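Long-range contact in 2-Cys Peroxiredoxin (Plasmodium vivax SaI-1, PDB 2I81), which probably reduces hydrogen peroxide and organic hydroperoxides through a reactive cysteine thiol, as other 2-Cys peroxiredoxins do: residues 52-63 and 85-95. Residues are numbered along the deposited sequence; the frame is centred on the assembly and turned at random.
Sequences KKYVLLYFYPLD and RNVELLGCSVD
Tyr58 lays one ring face over Gly91: Gly91 CA stands 3.5 Å from the ring centroid, 19° off the normal, which fits a CH-pi contact. With chi1 at 78°, Tyr58 CG sits between its own backbone N and carbonyl carbon, and this turns the ring across the neighbouring strand, where CE1 also meets Leu89 CD1 at 3.4 Å. The phenol oxygen continues to His118. Two residues on, Tyr60 repeats the pose, with Ser93 CB over a face of its ring and Tyr60 OH donating to Asp63 OD1 on the syn side.

Leu56 and Leu89 run side by side on the Tyr58 face, CD2 to CD2 3.8 Å, with helix 168-184 packed on Leu56. On the other face Leu57 CD2 touches Cys92 CB, and Cys92 SG approaches the Phe59 ring obliquely, 3.8 Å from CE2.

Beyond the strands, Asp95 OD2 accepts from Asp63 N at 2.7 Å, from above the carboxylate plane, and from Ser93 OG through its anti lone pair. Asp63 OD1 lies 2.9 Å from Asp95 OD2, a proximity that could raise the proton affinity of either carboxylate; Asp63 OD2 bonds His100.

Seven alternating backbone hydrogen bonds, Tyr54 N to Asn86 O through Tyr60 N to Cys92 O, define parallel pairing. With helices 67-77 and 79-84 linking the strands, this is the beta-alpha-beta crossover of the thioredoxin-like fold of peroxiredoxins.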
# COMPACT_ATOMS: atom_id res chain seq x y z
N LYS A 52 21.35 18.07 -35.22
CA LYS A 52 22.56 18.73 -35.72
C LYS A 52 23.73 17.78 -35.90
O LYS A 52 24.39 17.80 -36.94
CB LYS A 52 22.94 19.92 -34.82
CG LYS A 52 21.88 21.01 -34.78
CD LYS A 52 22.35 22.24 -34.03
CE LYS A 52 21.21 23.24 -33.88
NZ LYS A 52 21.67 24.52 -33.27
N LYS A 53 23.98 16.93 -34.90
CA LYS A 53 25.06 15.94 -34.99
C LYS A 53 24.95 14.74 -34.05
O LYS A 53 24.21 14.77 -33.06
CB LYS A 53 26.44 16.62 -34.85
CG LYS A 53 26.59 17.57 -33.66
CD LYS A 53 27.61 18.67 -33.95
CE LYS A 53 29.05 18.22 -33.72
NZ LYS A 53 29.60 17.40 -34.84
N TYR A 54 25.70 13.70 -34.39
CA TYR A 54 25.79 12.47 -33.60
C TYR A 54 26.59 12.72 -32.33
O TYR A 54 27.48 13.57 -32.32
CB TYR A 54 26.46 11.37 -34.42
CG TYR A 54 25.79 11.04 -35.74
CD1 TYR A 54 24.97 9.92 -35.86
CD2 TYR A 54 25.98 11.84 -36.86
CE1 TYR A 54 24.35 9.61 -37.07
CE2 TYR A 54 25.37 11.55 -38.07
CZ TYR A 54 24.56 10.43 -38.17
OH TYR A 54 23.95 10.14 -39.37
N VAL A 55 26.26 11.99 -31.28
CA VAL A 55 26.96 12.14 -30.00
C VAL A 55 27.59 10.82 -29.59
O VAL A 55 26.91 9.79 -29.51
CB VAL A 55 26.01 12.63 -28.88
CG1 VAL A 55 26.76 12.81 -27.56
CG2 VAL A 55 25.33 13.94 -29.27
N LEU A 56 28.90 10.85 -29.36
CA LEU A 56 29.58 9.72 -28.73
C LEU A 56 29.89 10.10 -27.28
O LEU A 56 30.89 10.76 -27.00
CB LEU A 56 30.85 9.34 -29.50
CG LEU A 56 31.40 7.92 -29.30
CD1 LEU A 56 32.20 7.48 -30.52
CD2 LEU A 56 32.25 7.80 -28.04
N LEU A 57 29.00 9.68 -26.39
CA LEU A 57 29.20 9.88 -24.96
C LEU A 57 30.03 8.72 -24.45
O LEU A 57 29.60 7.56 -24.54
CB LEU A 57 27.85 9.93 -24.24
CG LEU A 57 27.64 10.87 -23.04
CD1 LEU A 57 26.32 10.56 -22.34
CD2 LEU A 57 28.80 10.84 -22.04
N TYR A 58 31.21 9.01 -23.92
CA TYR A 58 32.04 7.97 -23.31
C TYR A 58 32.30 8.23 -21.83
O TYR A 58 32.69 9.33 -21.44
CB TYR A 58 33.33 7.72 -24.11
CG TYR A 58 34.45 8.71 -23.92
CD1 TYR A 58 34.58 9.82 -24.75
CD2 TYR A 58 35.42 8.53 -22.92
CE1 TYR A 58 35.62 10.73 -24.59
CE2 TYR A 58 36.46 9.43 -22.75
CZ TYR A 58 36.56 10.53 -23.59
OH TYR A 58 37.58 11.43 -23.43
N PHE A 59 32.07 7.20 -21.02
CA PHE A 59 32.29 7.28 -19.59
C PHE A 59 33.62 6.64 -19.22
O PHE A 59 34.05 5.67 -19.84
CB PHE A 59 31.16 6.58 -18.83
CG PHE A 59 29.79 7.18 -19.04
CD1 PHE A 59 28.98 6.75 -20.09
CD2 PHE A 59 29.31 8.17 -18.19
CE1 PHE A 59 27.71 7.29 -20.29
CE2 PHE A 59 28.04 8.72 -18.38
CZ PHE A 59 27.25 8.28 -19.43
N TYR A 60 34.27 7.20 -18.20
CA TYR A 60 35.45 6.59 -17.60
C TYR A 60 35.37 6.81 -16.09
O TYR A 60 34.84 7.83 -15.66
CB TYR A 60 36.74 7.17 -18.20
CG TYR A 60 36.92 8.66 -18.00
CD1 TYR A 60 36.34 9.57 -18.87
CD2 TYR A 60 37.70 9.15 -16.95
CE1 TYR A 60 36.50 10.94 -18.69
CE2 TYR A 60 37.88 10.51 -16.77
CZ TYR A 60 37.28 11.40 -17.64
OH TYR A 60 37.45 12.75 -17.46
N PRO A 61 35.90 5.93 -15.29
CA PRO A 61 35.77 6.07 -13.86
C PRO A 61 36.32 7.34 -13.22
O PRO A 61 35.62 7.97 -12.51
CB PRO A 61 36.43 4.82 -13.34
CG PRO A 61 37.16 4.32 -14.39
CD PRO A 61 36.52 4.66 -15.62
N LEU A 62 37.56 7.67 -13.45
CA LEU A 62 38.27 8.59 -12.61
C LEU A 62 39.37 9.34 -13.28
O LEU A 62 40.14 8.80 -13.98
CB LEU A 62 38.78 7.90 -11.37
CG LEU A 62 37.81 7.61 -10.24
CD1 LEU A 62 38.40 6.88 -9.17
CD2 LEU A 62 37.06 8.74 -9.73
N ASP A 63 39.45 10.62 -13.02
CA ASP A 63 40.63 11.39 -13.27
C ASP A 63 41.79 10.94 -12.44
O ASP A 63 41.61 10.42 -11.37
CB ASP A 63 40.34 12.85 -13.05
CG ASP A 63 39.40 13.38 -14.03
OD1 ASP A 63 38.80 12.59 -14.68
OD2 ASP A 63 39.25 14.56 -14.18
N ARG A 85 32.87 12.47 -39.56
CA ARG A 85 31.65 11.68 -39.45
C ARG A 85 30.52 12.46 -38.77
O ARG A 85 29.47 11.89 -38.45
CB ARG A 85 31.94 10.37 -38.72
CG ARG A 85 32.43 9.25 -39.64
CD ARG A 85 33.39 8.30 -38.94
NE ARG A 85 34.79 8.65 -39.17
CZ ARG A 85 35.62 7.99 -39.98
NH1 ARG A 85 35.20 6.92 -40.65
NH2 ARG A 85 36.87 8.40 -40.12
N ASN A 86 30.73 13.76 -38.59
CA ASN A 86 29.78 14.66 -37.92
C ASN A 86 29.37 14.15 -36.53
O ASN A 86 28.19 14.19 -36.18
CB ASN A 86 28.56 14.93 -38.81
CG ASN A 86 27.70 16.08 -38.30
OD1 ASN A 86 26.47 15.99 -38.27
ND2 ASN A 86 28.35 17.17 -37.90
N VAL A 87 30.33 13.65 -35.76
CA VAL A 87 30.02 13.21 -34.40
C VAL A 87 30.71 14.08 -33.35
O VAL A 87 31.88 14.44 -33.48
CB VAL A 87 30.28 11.68 -34.15
CG1 VAL A 87 29.92 10.85 -35.38
CG2 VAL A 87 31.71 11.41 -33.73
N GLU A 88 29.95 14.44 -32.31
CA GLU A 88 30.48 15.18 -31.18
C GLU A 88 30.99 14.19 -30.13
O GLU A 88 30.27 13.28 -29.71
CB GLU A 88 29.42 16.11 -30.58
CG GLU A 88 29.90 16.93 -29.37
CD GLU A 88 30.80 18.11 -29.74
OE1 GLU A 88 30.73 18.59 -30.89
OE2 GLU A 88 31.57 18.55 -28.86
N LEU A 89 32.24 14.38 -29.73
CA LEU A 89 32.92 13.51 -28.80
C LEU A 89 32.85 14.11 -27.39
O LEU A 89 33.36 15.21 -27.16
CB LEU A 89 34.38 13.32 -29.25
CG LEU A 89 35.18 12.03 -29.01
CD1 LEU A 89 35.99 12.11 -27.73
CD2 LEU A 89 34.32 10.77 -29.04
N LEU A 90 32.21 13.39 -26.47
CA LEU A 90 32.03 13.87 -25.10
C LEU A 90 32.49 12.85 -24.06
O LEU A 90 31.93 11.75 -23.97
CB LEU A 90 30.56 14.25 -24.84
CG LEU A 90 29.86 15.30 -25.71
CD1 LEU A 90 28.39 15.40 -25.33
CD2 LEU A 90 30.52 16.67 -25.60
N GLY A 91 33.51 13.21 -23.30
CA GLY A 91 33.99 12.38 -22.19
C GLY A 91 33.24 12.71 -20.92
O GLY A 91 32.88 13.87 -20.69
N CYS A 92 33.00 11.71 -20.08
CA CYS A 92 32.23 11.92 -18.86
C CYS A 92 32.76 11.09 -17.69
O CYS A 92 32.95 9.88 -17.81
CB CYS A 92 30.75 11.62 -19.09
SG CYS A 92 29.66 12.07 -17.72
N SER A 93 32.99 11.77 -16.57
CA SER A 93 33.32 11.10 -15.32
C SER A 93 32.62 11.78 -14.15
O SER A 93 32.06 12.87 -14.29
CB SER A 93 34.83 11.05 -15.08
OG SER A 93 35.33 12.31 -14.66
N VAL A 94 32.66 11.12 -12.99
CA VAL A 94 32.08 11.64 -11.76
C VAL A 94 32.86 12.84 -11.20
O VAL A 94 32.31 13.63 -10.42
CB VAL A 94 31.96 10.51 -10.69
CG1 VAL A 94 31.45 11.06 -9.37
CG2 VAL A 94 31.04 9.40 -11.18
N ASP A 95 34.11 12.99 -11.62
CA ASP A 95 34.97 14.09 -11.17
C ASP A 95 34.38 15.46 -11.49
O ASP A 95 33.62 15.61 -12.45
CB ASP A 95 36.36 13.98 -11.79
CG ASP A 95 37.03 12.66 -11.49
OD1 ASP A 95 37.50 12.47 -10.34
OD2 ASP A 95 37.10 11.81 -12.40
O HOH W 1 32.12 16.56 -35.25
O HOH W 2 33.03 8.15 -13.61
O HOH W 3 39.84 11.80 -9.87